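Local coordinates for protein single-stranded-DNA-specific exonuclease RecJ (PDB 2ZXR) that degrades single-stranded DNA exonucleolytically in the 5' to 3' direction with the help of divalent metal ions, and has no detectable activity on single-stranded RNA, at residues G88-V93 / K283-L288; S244-R249 / A294-L299; I332-P337 / S349-A354; F462-A467 / K485-L490; L480-K485 / L497-E502. One frame throughout, in Å; residues are numbered along the deposited sequence.

From the N terminus, contact 1 closes the longest excursion, bringing helix 281-289 back onto helix 83-98 of the DHH domain. Contact 2 opens inside that span and closes beyond it, so the two cross; their centres lie about 11 Å apart, and a salt bridge from Arg286 to Glu295 joins them. Helix 293-321 then leads on to contact 3, a short closure of strand 332-335 with helix 341-355 in the DHHA1 domain, separate from the others. Contacts 4 and 5 also cross, share Lys485 and have centres about 8 Å apart in the OB domain: one joins two strands that are not neighbours in the sheet, the other lays a loop on it. They lie across the chain's centre from contact 1.

Contact 1 of 5, residues G88-V93 / K283-L288; sequences GTAILV and KALRLL
Thr89 and Ala90 on helix 83-98 meet Leu285 and Leu288 on helix 281-289, a helix-to-helix packing in the DHH catalytic fold. The axes of the two short segments pass 9.7 Å apart at closest and their N-to-C directions differ by 43°, so the two helices run roughly the same way. On another side, Ile91 and Leu92 turn to helix 187-201, placing helix 83-98 between two helical neighbours. Thr89 comes first in the contact: its hydroxyl OG1 touches Leu285 CD1 at 3.4 Å, and the two side chains cross at about a right angle. This is a van der Waals contact of an oxygen with a methyl group. Leu285 reaches it because CG stands anti to the backbone N (chi1 180°), which throws the branched end across the gap although the side chain does not start out aimed at the other helix. Thr89 also lies against Val135, next in sequence to the metal ligand Asp136, and the side chain of Leu285 is about 6 Å from that of Asp80, a manganese ligand; the interface therefore adjoins the metal centre. Ala90 follows, with its CB pointing into the gap between the helices. The backbones come nearest here, the CA atoms of Ala90 and Leu288 being 6.2 Å apart, consistent with the small alanine side chain: Ala90 CB rests on Leu288 CB at 3.8 Å.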
# COMPACT_ATOMS: atom_id res chain seq x y z
N GLY A 88 2.99 -12.10 19.90
CA GLY A 88 4.34 -12.59 20.11
C GLY A 88 4.46 -13.25 21.49
O GLY A 88 5.09 -14.30 21.62
N THR A 89 3.90 -12.66 22.54
CA THR A 89 4.05 -13.36 23.82
C THR A 89 3.17 -14.63 23.85
O THR A 89 3.56 -15.65 24.43
CB THR A 89 3.84 -12.44 25.10
OG1 THR A 89 2.54 -12.61 25.66
CG2 THR A 89 4.09 -11.00 24.81
N ALA A 90 2.02 -14.62 23.17
CA ALA A 90 1.20 -15.82 23.15
C ALA A 90 2.00 -16.94 22.49
O ALA A 90 1.93 -18.08 22.92
CB ALA A 90 -0.12 -15.58 22.41
N ILE A 91 2.78 -16.61 21.47
CA ILE A 91 3.58 -17.61 20.80
C ILE A 91 4.61 -18.19 21.76
O ILE A 91 4.72 -19.40 21.89
CB ILE A 91 4.33 -17.01 19.55
CG1 ILE A 91 3.35 -16.81 18.40
CG2 ILE A 91 5.46 -17.95 19.08
CD1 ILE A 91 3.94 -15.89 17.31
N LEU A 92 5.37 -17.33 22.42
CA LEU A 92 6.38 -17.83 23.32
C LEU A 92 5.80 -18.54 24.52
O LEU A 92 6.33 -19.58 24.92
CB LEU A 92 7.31 -16.69 23.75
CG LEU A 92 8.14 -16.24 22.54
CD1 LEU A 92 8.74 -14.90 22.79
CD2 LEU A 92 9.21 -17.26 22.24
N VAL A 93 4.72 -18.02 25.10
CA VAL A 93 4.14 -18.69 26.26
C VAL A 93 3.54 -20.06 25.88
O VAL A 93 3.87 -21.07 26.50
CB VAL A 93 3.07 -17.81 26.96
CG1 VAL A 93 2.28 -18.65 28.00
CG2 VAL A 93 3.77 -16.60 27.65
N LYS A 283 -7.04 -9.08 28.96
CA LYS A 283 -8.20 -9.66 28.29
C LYS A 283 -7.83 -10.21 26.92
O LYS A 283 -8.22 -11.34 26.56
CB LYS A 283 -9.28 -8.59 28.10
CG LYS A 283 -10.47 -8.67 29.06
CD LYS A 283 -10.05 -8.63 30.48
CE LYS A 283 -11.28 -8.60 31.39
NZ LYS A 283 -12.18 -7.45 31.07
N ALA A 284 -7.10 -9.40 26.15
CA ALA A 284 -6.70 -9.84 24.81
C ALA A 284 -5.72 -11.00 24.92
O ALA A 284 -5.88 -12.02 24.24
CB ALA A 284 -6.07 -8.68 24.01
N LEU A 285 -4.71 -10.85 25.78
CA LEU A 285 -3.73 -11.91 25.93
C LEU A 285 -4.44 -13.21 26.31
O LEU A 285 -4.19 -14.26 25.70
CB LEU A 285 -2.67 -11.56 26.98
CG LEU A 285 -1.60 -12.65 27.20
CD1 LEU A 285 -0.87 -12.95 25.89
CD2 LEU A 285 -0.60 -12.18 28.25
N ARG A 286 -5.34 -13.16 27.29
CA ARG A 286 -6.04 -14.37 27.71
C ARG A 286 -6.83 -14.99 26.55
O ARG A 286 -6.91 -16.21 26.42
CB ARG A 286 -6.97 -14.06 28.91
CG ARG A 286 -7.74 -15.24 29.49
CD ARG A 286 -6.81 -16.38 29.99
NE ARG A 286 -7.60 -17.57 30.33
CZ ARG A 286 -7.13 -18.81 30.49
NH1 ARG A 286 -5.83 -19.08 30.38
NH2 ARG A 286 -7.98 -19.80 30.74
N LEU A 287 -7.41 -14.16 25.69
CA LEU A 287 -8.17 -14.70 24.59
C LEU A 287 -7.26 -15.57 23.73
O LEU A 287 -7.69 -16.60 23.22
CB LEU A 287 -8.78 -13.56 23.74
CG LEU A 287 -9.46 -14.02 22.43
CD1 LEU A 287 -10.77 -14.78 22.72
CD2 LEU A 287 -9.73 -12.81 21.54
N LEU A 288 -6.00 -15.17 23.59
CA LEU A 288 -5.03 -15.89 22.75
C LEU A 288 -4.41 -17.13 23.41
O LEU A 288 -3.86 -18.00 22.71
CB LEU A 288 -3.89 -14.93 22.33
CG LEU A 288 -4.35 -13.67 21.58
CD1 LEU A 288 -3.18 -12.81 21.20
CD2 LEU A 288 -5.13 -14.08 20.35

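Contact 2 of 5, residues S244-R249 / A294-L299; sequences SWVGLR and AEAQAL
Gly247 and Ala296 bring the two backbones to within 5.0 Å, measured between their CA atoms. So close an approach is consistent with one partner lacking a side chain and the other carrying a single methyl. Segment 244-249 enters helix 246-254 here: Trp245 holds the N-cap position, and its carbonyl oxygen accepts Arg249 N at 3.2 Å as the first turn begins. Segment 294-299 lies early in the long helix 293-321. Across the gap Ala296 CB does the touching for its side. It sits 3.9 Å from Gly247 CA, directly against the glycine backbone, and 4.0 Å from Val246 CG1. The latter methyl lies between the backbone N and the carbonyl carbon of its own residue (chi1 74°), and Val246 CB already points at the opposite helix, so the branch flanks the alanine methyl beside the glycine. The contact is wholly apolar and buries a modest 79 Å². Leu287 of helix 281-289 and Leu250 of helix 246-254 also press on Ala296, while Trp245 and Leu248 face helix 211-220; the pairing thus joins the start of helix 246-254 to the helices 281-289 and 293-321 within a part of the chain built of helices and connecting loops, without strands.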
# COMPACT_ATOMS: atom_id res chain seq x y z
N SER A 244 -5.28 -23.63 15.92
CA SER A 244 -5.12 -24.49 17.09
C SER A 244 -5.50 -23.64 18.32
O SER A 244 -5.66 -24.18 19.41
CB SER A 244 -3.66 -24.95 17.26
OG SER A 244 -3.28 -25.81 16.22
N TRP A 245 -5.62 -22.32 18.11
CA TRP A 245 -5.94 -21.38 19.20
C TRP A 245 -7.39 -20.94 19.06
O TRP A 245 -7.68 -20.03 18.31
CB TRP A 245 -5.00 -20.18 19.13
CG TRP A 245 -3.68 -20.54 18.50
CD1 TRP A 245 -3.10 -19.98 17.40
CD2 TRP A 245 -2.79 -21.59 18.93
NE1 TRP A 245 -1.91 -20.60 17.11
CE2 TRP A 245 -1.69 -21.59 18.04
CE3 TRP A 245 -2.82 -22.51 19.98
CZ2 TRP A 245 -0.63 -22.49 18.16
CZ3 TRP A 245 -1.76 -23.41 20.12
CH2 TRP A 245 -0.67 -23.39 19.20
N VAL A 246 -8.28 -21.59 19.81
CA VAL A 246 -9.71 -21.32 19.71
C VAL A 246 -10.13 -19.86 19.81
O VAL A 246 -11.07 -19.45 19.15
CB VAL A 246 -10.54 -22.19 20.73
CG1 VAL A 246 -10.38 -21.68 22.19
CG2 VAL A 246 -12.01 -22.18 20.32
N GLY A 247 -9.41 -19.07 20.60
CA GLY A 247 -9.73 -17.65 20.74
C GLY A 247 -9.52 -16.86 19.45
O GLY A 247 -10.29 -15.96 19.12
N LEU A 248 -8.46 -17.20 18.72
CA LEU A 248 -8.17 -16.52 17.47
C LEU A 248 -9.20 -16.94 16.43
O LEU A 248 -9.74 -16.13 15.68
CB LEU A 248 -6.76 -16.86 16.99
CG LEU A 248 -6.40 -16.22 15.65
CD1 LEU A 248 -6.51 -14.69 15.76
CD2 LEU A 248 -4.96 -16.63 15.26
N ARG A 249 -9.48 -18.24 16.36
CA ARG A 249 -10.46 -18.70 15.39
C ARG A 249 -11.82 -17.99 15.64
O ARG A 249 -12.44 -17.48 14.72
CB ARG A 249 -10.63 -20.22 15.49
CG ARG A 249 -11.77 -20.74 14.66
CD ARG A 249 -11.87 -22.24 14.71
NE ARG A 249 -13.17 -22.67 14.18
CZ ARG A 249 -13.56 -23.93 14.08
NH1 ARG A 249 -12.74 -24.92 14.46
NH2 ARG A 249 -14.76 -24.20 13.59
N ALA A 294 -15.77 -21.56 25.55
CA ALA A 294 -16.77 -20.74 26.23
C ALA A 294 -16.11 -19.50 26.82
O ALA A 294 -16.66 -18.42 26.74
CB ALA A 294 -17.45 -21.54 27.34
N GLU A 295 -14.95 -19.67 27.42
CA GLU A 295 -14.24 -18.54 27.99
C GLU A 295 -13.79 -17.63 26.83
O GLU A 295 -13.90 -16.41 26.89
CB GLU A 295 -13.04 -19.03 28.79
CG GLU A 295 -12.13 -17.90 29.28
CD GLU A 295 -10.84 -18.38 29.93
OE1 GLU A 295 -10.42 -19.54 29.69
OE2 GLU A 295 -10.22 -17.59 30.68
N ALA A 296 -13.29 -18.24 25.76
CA ALA A 296 -12.85 -17.46 24.61
C ALA A 296 -14.06 -16.67 24.06
O ALA A 296 -13.96 -15.46 23.82
CB ALA A 296 -12.27 -18.38 23.54
N GLN A 297 -15.20 -17.35 23.88
CA GLN A 297 -16.41 -16.69 23.37
C GLN A 297 -16.73 -15.44 24.20
O GLN A 297 -16.95 -14.35 23.65
CB GLN A 297 -17.59 -17.67 23.40
CG GLN A 297 -18.95 -17.11 22.88
CD GLN A 297 -20.09 -18.16 23.01
OE1 GLN A 297 -20.43 -18.60 24.12
NE2 GLN A 297 -20.64 -18.59 21.88
N ALA A 298 -16.73 -15.59 25.52
CA ALA A 298 -16.99 -14.46 26.40
C ALA A 298 -15.96 -13.34 26.18
O ALA A 298 -16.33 -12.16 26.14
CB ALA A 298 -16.95 -14.92 27.87
N LEU A 299 -14.68 -13.69 26.05
CA LEU A 299 -13.64 -12.68 25.85
C LEU A 299 -13.80 -11.96 24.52
O LEU A 299 -13.53 -10.78 24.42
CB LEU A 299 -12.23 -13.31 25.95
CG LEU A 299 -11.85 -13.75 27.37
CD1 LEU A 299 -10.61 -14.66 27.34
CD2 LEU A 299 -11.59 -12.53 28.26

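Contact 3 of 5, residues I332-P337 / S349-A354; sequences IVLLDP and SRILEA
Next to Ile351, which packs on Ile332 and Leu334, Arg350 offers its NH1 to two carboxylates outside the two segments, those of Glu314 and Glu315 on helix 293-321. These salt bridges tie one flank of helix 341-355 to the preceding long helix, and two carboxylates on NH1 would probably hold the guanidinium in place. The contact between strand 332-335 and the helix is, by contrast, entirely apolar. Ile351 supplies both touching groups from the helix. Its CG2, anti to the backbone N, lies 4.0 Å from Ile332 CD1, and the two isoleucine side chains cross obliquely. Its CD1, carried on the other branch (chi1 -68°, chi2 178°), extends toward Leu334 CD1 at 4.3 Å, a looser approach. One residue thus bridges two strand positions that alternate with Val333, whose side chain turns to helix 407-419 instead. The backbones stay well apart, with 8.4 Å between the CA atoms of Ile332 and Leu352, consistent with a helix that meets the sheet through side chains. Leu318 and Val359 close in on Ile351 from helix 293-321 and strand 359-363. Ile332 and Leu334 form backbone bonds to Phe360 of that same parallel strand, which makes the whole a beta-alpha-beta crossover: strand 332-335, helix 341-355, strand 359-363, with the helix lying on one face of the DHHA1 sheet.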
# COMPACT_ATOMS: atom_id res chain seq x y z
N ILE A 332 -0.61 21.12 12.59
CA ILE A 332 -1.82 21.19 13.37
C ILE A 332 -1.42 20.77 14.80
O ILE A 332 -0.88 19.68 15.02
CB ILE A 332 -2.89 20.30 12.75
CG1 ILE A 332 -3.19 20.83 11.35
CG2 ILE A 332 -4.16 20.31 13.57
CD1 ILE A 332 -4.25 20.05 10.61
N VAL A 333 -1.67 21.67 15.76
CA VAL A 333 -1.28 21.42 17.13
C VAL A 333 -2.47 21.71 18.01
O VAL A 333 -2.89 22.85 18.15
CB VAL A 333 -0.05 22.31 17.52
CG1 VAL A 333 0.55 21.85 18.86
CG2 VAL A 333 0.99 22.23 16.42
N LEU A 334 -3.02 20.66 18.59
CA LEU A 334 -4.21 20.83 19.41
C LEU A 334 -4.06 20.24 20.79
O LEU A 334 -3.32 19.27 21.00
CB LEU A 334 -5.40 20.22 18.67
CG LEU A 334 -5.46 20.69 17.21
CD1 LEU A 334 -6.44 19.82 16.40
CD2 LEU A 334 -5.89 22.16 17.19
N LEU A 335 -4.79 20.84 21.72
CA LEU A 335 -4.79 20.47 23.11
C LEU A 335 -6.20 20.06 23.48
O LEU A 335 -7.15 20.76 23.15
CB LEU A 335 -4.39 21.68 23.97
CG LEU A 335 -4.52 21.54 25.49
CD1 LEU A 335 -3.51 20.49 26.00
CD2 LEU A 335 -4.26 22.90 26.17
N ASP A 336 -6.33 18.92 24.15
CA ASP A 336 -7.63 18.45 24.61
C ASP A 336 -7.36 17.92 26.01
O ASP A 336 -7.14 16.71 26.22
CB ASP A 336 -8.17 17.37 23.68
CG ASP A 336 -9.53 16.87 24.10
OD1 ASP A 336 -10.15 17.52 24.97
OD2 ASP A 336 -9.99 15.85 23.56
N PRO A 337 -7.37 18.83 27.00
CA PRO A 337 -7.12 18.57 28.42
C PRO A 337 -7.58 17.24 28.98
O PRO A 337 -6.80 16.54 29.62
CB PRO A 337 -7.81 19.75 29.11
CG PRO A 337 -7.63 20.85 28.11
CD PRO A 337 -8.02 20.14 26.83
N SER A 349 -3.88 10.48 13.29
CA SER A 349 -3.69 9.97 11.93
C SER A 349 -4.89 10.36 11.07
O SER A 349 -4.75 10.73 9.90
CB SER A 349 -3.55 8.44 11.93
OG SER A 349 -2.33 8.05 12.55
N ARG A 350 -6.08 10.27 11.65
CA ARG A 350 -7.26 10.64 10.90
C ARG A 350 -7.23 12.13 10.54
O ARG A 350 -7.65 12.51 9.46
CB ARG A 350 -8.52 10.26 11.67
CG ARG A 350 -8.73 8.74 11.71
CD ARG A 350 -10.02 8.38 12.43
NE ARG A 350 -11.20 8.75 11.65
CZ ARG A 350 -12.45 8.58 12.06
NH1 ARG A 350 -12.70 8.05 13.26
NH2 ARG A 350 -13.46 8.92 11.26
N ILE A 351 -6.69 12.97 11.42
CA ILE A 351 -6.62 14.39 11.09
C ILE A 351 -5.58 14.62 10.02
O ILE A 351 -5.78 15.40 9.08
CB ILE A 351 -6.26 15.25 12.33
CG1 ILE A 351 -7.43 15.20 13.31
CG2 ILE A 351 -5.94 16.70 11.89
CD1 ILE A 351 -7.23 15.96 14.63
N LEU A 352 -4.44 13.96 10.16
CA LEU A 352 -3.39 14.10 9.18
C LEU A 352 -3.90 13.70 7.79
O LEU A 352 -3.50 14.29 6.77
CB LEU A 352 -2.21 13.21 9.56
CG LEU A 352 -1.05 13.08 8.57
CD1 LEU A 352 0.23 12.87 9.34
CD2 LEU A 352 -1.32 11.92 7.59
N GLU A 353 -4.80 12.73 7.75
CA GLU A 353 -5.29 12.26 6.45
C GLU A 353 -6.29 13.20 5.79
O GLU A 353 -6.36 13.28 4.57
CB GLU A 353 -5.91 10.87 6.61
CG GLU A 353 -5.86 10.06 5.34
CD GLU A 353 -4.43 9.81 4.84
OE1 GLU A 353 -4.19 10.07 3.63
OE2 GLU A 353 -3.57 9.35 5.64
N ALA A 354 -7.06 13.91 6.60
CA ALA A 354 -8.05 14.83 6.08
C ALA A 354 -7.36 16.12 5.70
O ALA A 354 -7.86 16.91 4.90
CB ALA A 354 -9.09 15.12 7.18

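Contact 4 of 5, residues F462-A467 / K485-L490; sequences FLLFGA and KGVRVL
Leu464 lays its CD2 methyl against Val487 CG1 at 4.0 Å, the two side chains crossing at about a right angle. Both CB atoms point across the gap. Val487 CG1, anti to its own N (chi1 171°), is the branch that meets the leucine. The second point of touch is of another kind: Lys485 bends at chi2 (-63°) and its methylene CE comes 3.4 Å from the backbone oxygen of Phe465, a carbon-oxygen contact. The same CE is 4.4 Å from Gly466 CA, so the lysine chain lies over the glycine backbone. Lys485 and Gly486 both take positive phi, as the central pair of the tight turn between strands 479-484 and 487-492. The CB of Phe465 points away from segment 485-490, and its ring makes a cation-pi contact with Arg640. Strands 462-466 and 487-492 are not neighbours in their sheet, since 503-514 and 517-528 come between, consistent with a leucine-valine pair that spans the interior of the curved sheet of the RecJ OB domain. Val522 of strand 517-528 touches both members of that pair, Leu484 of strand 479-484 adds to Leu464, and the backbone of strand 462-466 bonds to strand 503-514.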
# COMPACT_ATOMS: atom_id res chain seq x y z
N PHE A 462 -5.77 1.52 -11.33
CA PHE A 462 -5.75 1.76 -12.77
C PHE A 462 -6.30 3.15 -13.05
O PHE A 462 -7.05 3.74 -12.25
CB PHE A 462 -6.62 0.74 -13.54
CG PHE A 462 -6.05 -0.65 -13.58
CD1 PHE A 462 -6.34 -1.56 -12.57
CD2 PHE A 462 -5.18 -1.03 -14.59
CE1 PHE A 462 -5.78 -2.85 -12.58
CE2 PHE A 462 -4.61 -2.30 -14.60
CZ PHE A 462 -4.91 -3.21 -13.59
N LEU A 463 -5.95 3.68 -14.21
CA LEU A 463 -6.43 4.98 -14.58
C LEU A 463 -7.53 4.78 -15.61
O LEU A 463 -7.37 3.97 -16.51
CB LEU A 463 -5.28 5.79 -15.19
CG LEU A 463 -5.60 7.15 -15.79
CD1 LEU A 463 -5.94 8.16 -14.67
CD2 LEU A 463 -4.38 7.63 -16.59
N LEU A 464 -8.64 5.47 -15.42
CA LEU A 464 -9.75 5.45 -16.35
C LEU A 464 -9.89 6.92 -16.73
O LEU A 464 -9.51 7.81 -15.94
CB LEU A 464 -11.05 4.95 -15.73
CG LEU A 464 -11.12 3.46 -15.43
CD1 LEU A 464 -10.16 3.13 -14.28
CD2 LEU A 464 -12.56 3.08 -15.04
N PHE A 465 -10.42 7.18 -17.91
CA PHE A 465 -10.54 8.55 -18.40
C PHE A 465 -11.71 8.69 -19.34
O PHE A 465 -12.01 7.77 -20.11
CB PHE A 465 -9.25 8.93 -19.13
CG PHE A 465 -9.17 10.38 -19.52
CD1 PHE A 465 -9.76 10.84 -20.70
CD2 PHE A 465 -8.53 11.30 -18.70
CE1 PHE A 465 -9.72 12.21 -21.05
CE2 PHE A 465 -8.48 12.67 -19.04
CZ PHE A 465 -9.08 13.12 -20.21
N GLY A 466 -12.38 9.84 -19.28
CA GLY A 466 -13.50 10.06 -20.18
C GLY A 466 -14.62 10.94 -19.70
O GLY A 466 -14.52 11.65 -18.68
N ALA A 467 -15.71 10.92 -20.47
CA ALA A 467 -16.89 11.69 -20.13
C ALA A 467 -17.78 10.67 -19.46
O ALA A 467 -18.15 9.66 -20.06
CB ALA A 467 -17.55 12.25 -21.39
N LYS A 485 -16.29 4.47 -20.74
CA LYS A 485 -15.99 3.51 -21.80
C LYS A 485 -16.61 2.15 -21.46
O LYS A 485 -15.94 1.12 -21.57
CB LYS A 485 -14.48 3.36 -21.98
CG LYS A 485 -13.67 4.65 -21.98
CD LYS A 485 -14.05 5.56 -23.14
CE LYS A 485 -13.22 6.84 -23.10
NZ LYS A 485 -13.70 7.87 -24.07
N GLY A 486 -17.86 2.15 -21.03
CA GLY A 486 -18.52 0.89 -20.69
C GLY A 486 -18.15 0.23 -19.37
O GLY A 486 -18.65 -0.85 -19.05
N VAL A 487 -17.26 0.85 -18.59
CA VAL A 487 -16.88 0.28 -17.29
C VAL A 487 -17.62 0.99 -16.16
O VAL A 487 -17.54 2.21 -16.06
CB VAL A 487 -15.37 0.43 -17.02
CG1 VAL A 487 -15.07 0.02 -15.59
CG2 VAL A 487 -14.57 -0.40 -18.00
N ARG A 488 -18.32 0.24 -15.31
CA ARG A 488 -19.04 0.87 -14.22
C ARG A 488 -18.14 1.19 -13.03
O ARG A 488 -17.43 0.31 -12.54
CB ARG A 488 -20.21 0.00 -13.73
CG ARG A 488 -21.08 0.75 -12.70
CD ARG A 488 -22.46 0.12 -12.48
NE ARG A 488 -22.49 -0.77 -11.33
CZ ARG A 488 -23.10 -0.52 -10.18
NH1 ARG A 488 -23.77 0.61 -10.00
NH2 ARG A 488 -23.02 -1.41 -9.19
N VAL A 489 -18.20 2.43 -12.57
CA VAL A 489 -17.38 2.86 -11.45
C VAL A 489 -18.22 3.44 -10.31
O VAL A 489 -19.21 4.13 -10.55
CB VAL A 489 -16.27 3.86 -11.95
CG1 VAL A 489 -16.69 4.50 -13.22
CG2 VAL A 489 -15.96 4.91 -10.90
N LEU A 490 -17.83 3.12 -9.07
CA LEU A 490 -18.50 3.57 -7.86
C LEU A 490 -17.58 4.56 -7.18
O LEU A 490 -16.37 4.33 -7.11
CB LEU A 490 -18.74 2.40 -6.92
CG LEU A 490 -19.55 1.26 -7.52
CD1 LEU A 490 -19.34 0.00 -6.69
CD2 LEU A 490 -21.03 1.67 -7.59

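Contact 5 of 5, residues L480-K485 / L497-E502; sequences LAFRLK and LALPPE
Leu480, Phe482 and Leu499 carry the apolar contact, which buries 138 Å² between the two segments. Leu480 and Leu499 reach toward each other tip to tip, with the two CD2 methyls 3.9 Å apart. Leu480 CG lies between its backbone N and carbonyl carbon (chi1 71°), and from there its other methyl, CD1, sits in plane at the edge of the Phe482 ring. Leu499 CD2 serves a second partner, coming 4.5 Å from Phe482 CD2 at an oblique angle to the ring. One methyl of the loop thus lies against both large side chains of the strand. They share a face because they stand two residues apart in an extended chain, whereas Ala481 between them points away. Backbone spacing agrees with contact through side chains alone: CA atoms of Leu480 and Leu497 are 8.4 Å apart, and those of Phe482 and Leu499 9.4 Å. The fold is that of an OB domain, in which strand 479-484 pairs antiparallel with strand 487-492, Leu480 bonding by its backbone to Ala491 and Phe482 to Val489. Segment 497-502 belongs to the irregular connection from that hairpin to strand 503-514. Leu497 and Ala498 both have positive phi, and Leu499 then turns its side chain back to the hairpin. Within the sheet, Val489 and Val505 also pack on the Phe482 side chain. The opposite charges of Lys485 NZ and Glu502 OE1 are 7.0 Å apart, too far for a salt bridge; any attraction would be weak.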
# COMPACT_ATOMS: atom_id res chain seq x y z
N LEU A 480 -22.13 7.73 -5.46
CA LEU A 480 -22.71 7.66 -6.80
C LEU A 480 -22.06 6.60 -7.70
O LEU A 480 -21.11 5.90 -7.29
CB LEU A 480 -22.61 9.03 -7.49
CG LEU A 480 -21.25 9.58 -7.96
CD1 LEU A 480 -20.88 8.96 -9.28
CD2 LEU A 480 -21.32 11.09 -8.14
N ALA A 481 -22.56 6.51 -8.92
CA ALA A 481 -22.06 5.55 -9.88
C ALA A 481 -22.23 6.07 -11.30
O ALA A 481 -23.22 6.74 -11.60
CB ALA A 481 -22.78 4.23 -9.72
N PHE A 482 -21.27 5.77 -12.16
CA PHE A 482 -21.33 6.21 -13.55
C PHE A 482 -20.47 5.30 -14.41
O PHE A 482 -19.87 4.35 -13.90
CB PHE A 482 -20.86 7.67 -13.67
CG PHE A 482 -19.45 7.89 -13.23
CD1 PHE A 482 -18.41 7.82 -14.15
CD2 PHE A 482 -19.16 8.13 -11.89
CE1 PHE A 482 -17.09 8.00 -13.73
CE2 PHE A 482 -17.85 8.30 -11.47
CZ PHE A 482 -16.81 8.24 -12.39
N ARG A 483 -20.41 5.58 -15.71
CA ARG A 483 -19.64 4.74 -16.61
C ARG A 483 -18.60 5.46 -17.44
O ARG A 483 -18.81 6.58 -17.89
CB ARG A 483 -20.56 3.98 -17.56
CG ARG A 483 -21.25 2.80 -16.93
CD ARG A 483 -21.56 1.75 -17.98
NE ARG A 483 -21.80 0.45 -17.36
CZ ARG A 483 -22.75 0.20 -16.47
NH1 ARG A 483 -23.57 1.18 -16.08
NH2 ARG A 483 -22.88 -1.01 -15.95
N LEU A 484 -17.47 4.79 -17.65
CA LEU A 484 -16.41 5.33 -18.48
C LEU A 484 -16.02 4.23 -19.45
O LEU A 484 -15.50 3.18 -19.04
CB LEU A 484 -15.18 5.72 -17.64
CG LEU A 484 -15.26 6.96 -16.75
CD1 LEU A 484 -13.88 7.21 -16.16
CD2 LEU A 484 -15.72 8.17 -17.54
N LYS A 485 -16.29 4.47 -20.74
CA LYS A 485 -15.99 3.51 -21.80
C LYS A 485 -16.61 2.15 -21.46
O LYS A 485 -15.94 1.12 -21.57
CB LYS A 485 -14.48 3.36 -21.98
CG LYS A 485 -13.67 4.65 -21.98
CD LYS A 485 -14.05 5.56 -23.14
CE LYS A 485 -13.22 6.84 -23.10
NZ LYS A 485 -13.70 7.87 -24.07
N LEU A 497 -20.70 16.88 -6.20
CA LEU A 497 -21.63 16.00 -6.89
C LEU A 497 -21.71 16.56 -8.29
O LEU A 497 -21.28 17.69 -8.53
CB LEU A 497 -23.01 15.97 -6.20
CG LEU A 497 -23.01 15.30 -4.82
CD1 LEU A 497 -22.17 16.10 -3.84
CD2 LEU A 497 -24.42 15.18 -4.29
N ALA A 498 -22.26 15.80 -9.22
CA ALA A 498 -22.28 16.27 -10.60
C ALA A 498 -20.80 16.27 -11.01
O ALA A 498 -19.97 17.01 -10.47
CB ALA A 498 -22.86 17.68 -10.68
N LEU A 499 -20.46 15.41 -11.95
CA LEU A 499 -19.08 15.30 -12.41
C LEU A 499 -18.76 16.26 -13.54
O LEU A 499 -19.63 16.60 -14.36
CB LEU A 499 -18.80 13.87 -12.88
CG LEU A 499 -19.01 12.69 -11.91
CD1 LEU A 499 -18.35 13.02 -10.57
CD2 LEU A 499 -20.49 12.43 -11.73
N PRO A 500 -17.51 16.74 -13.60
CA PRO A 500 -17.21 17.65 -14.70
C PRO A 500 -17.48 16.93 -16.03
O PRO A 500 -17.70 15.71 -16.04
CB PRO A 500 -15.73 18.00 -14.48
CG PRO A 500 -15.22 16.92 -13.55
CD PRO A 500 -16.39 16.63 -12.66
N PRO A 501 -17.48 17.66 -17.15
CA PRO A 501 -17.74 17.02 -18.45
C PRO A 501 -16.75 15.89 -18.77
O PRO A 501 -17.08 14.94 -19.49
CB PRO A 501 -17.68 18.19 -19.44
CG PRO A 501 -16.82 19.20 -18.74
CD PRO A 501 -17.24 19.11 -17.31
N GLU A 502 -15.55 16.02 -18.24
CA GLU A 502 -14.52 15.01 -18.44
C GLU A 502 -13.85 14.75 -17.11
O GLU A 502 -13.52 15.68 -16.36
CB GLU A 502 -13.47 15.49 -19.43
CG GLU A 502 -13.58 14.89 -20.82
CD GLU A 502 -12.25 14.99 -21.56
OE1 GLU A 502 -12.17 14.57 -22.74
OE2 GLU A 502 -11.29 15.51 -20.94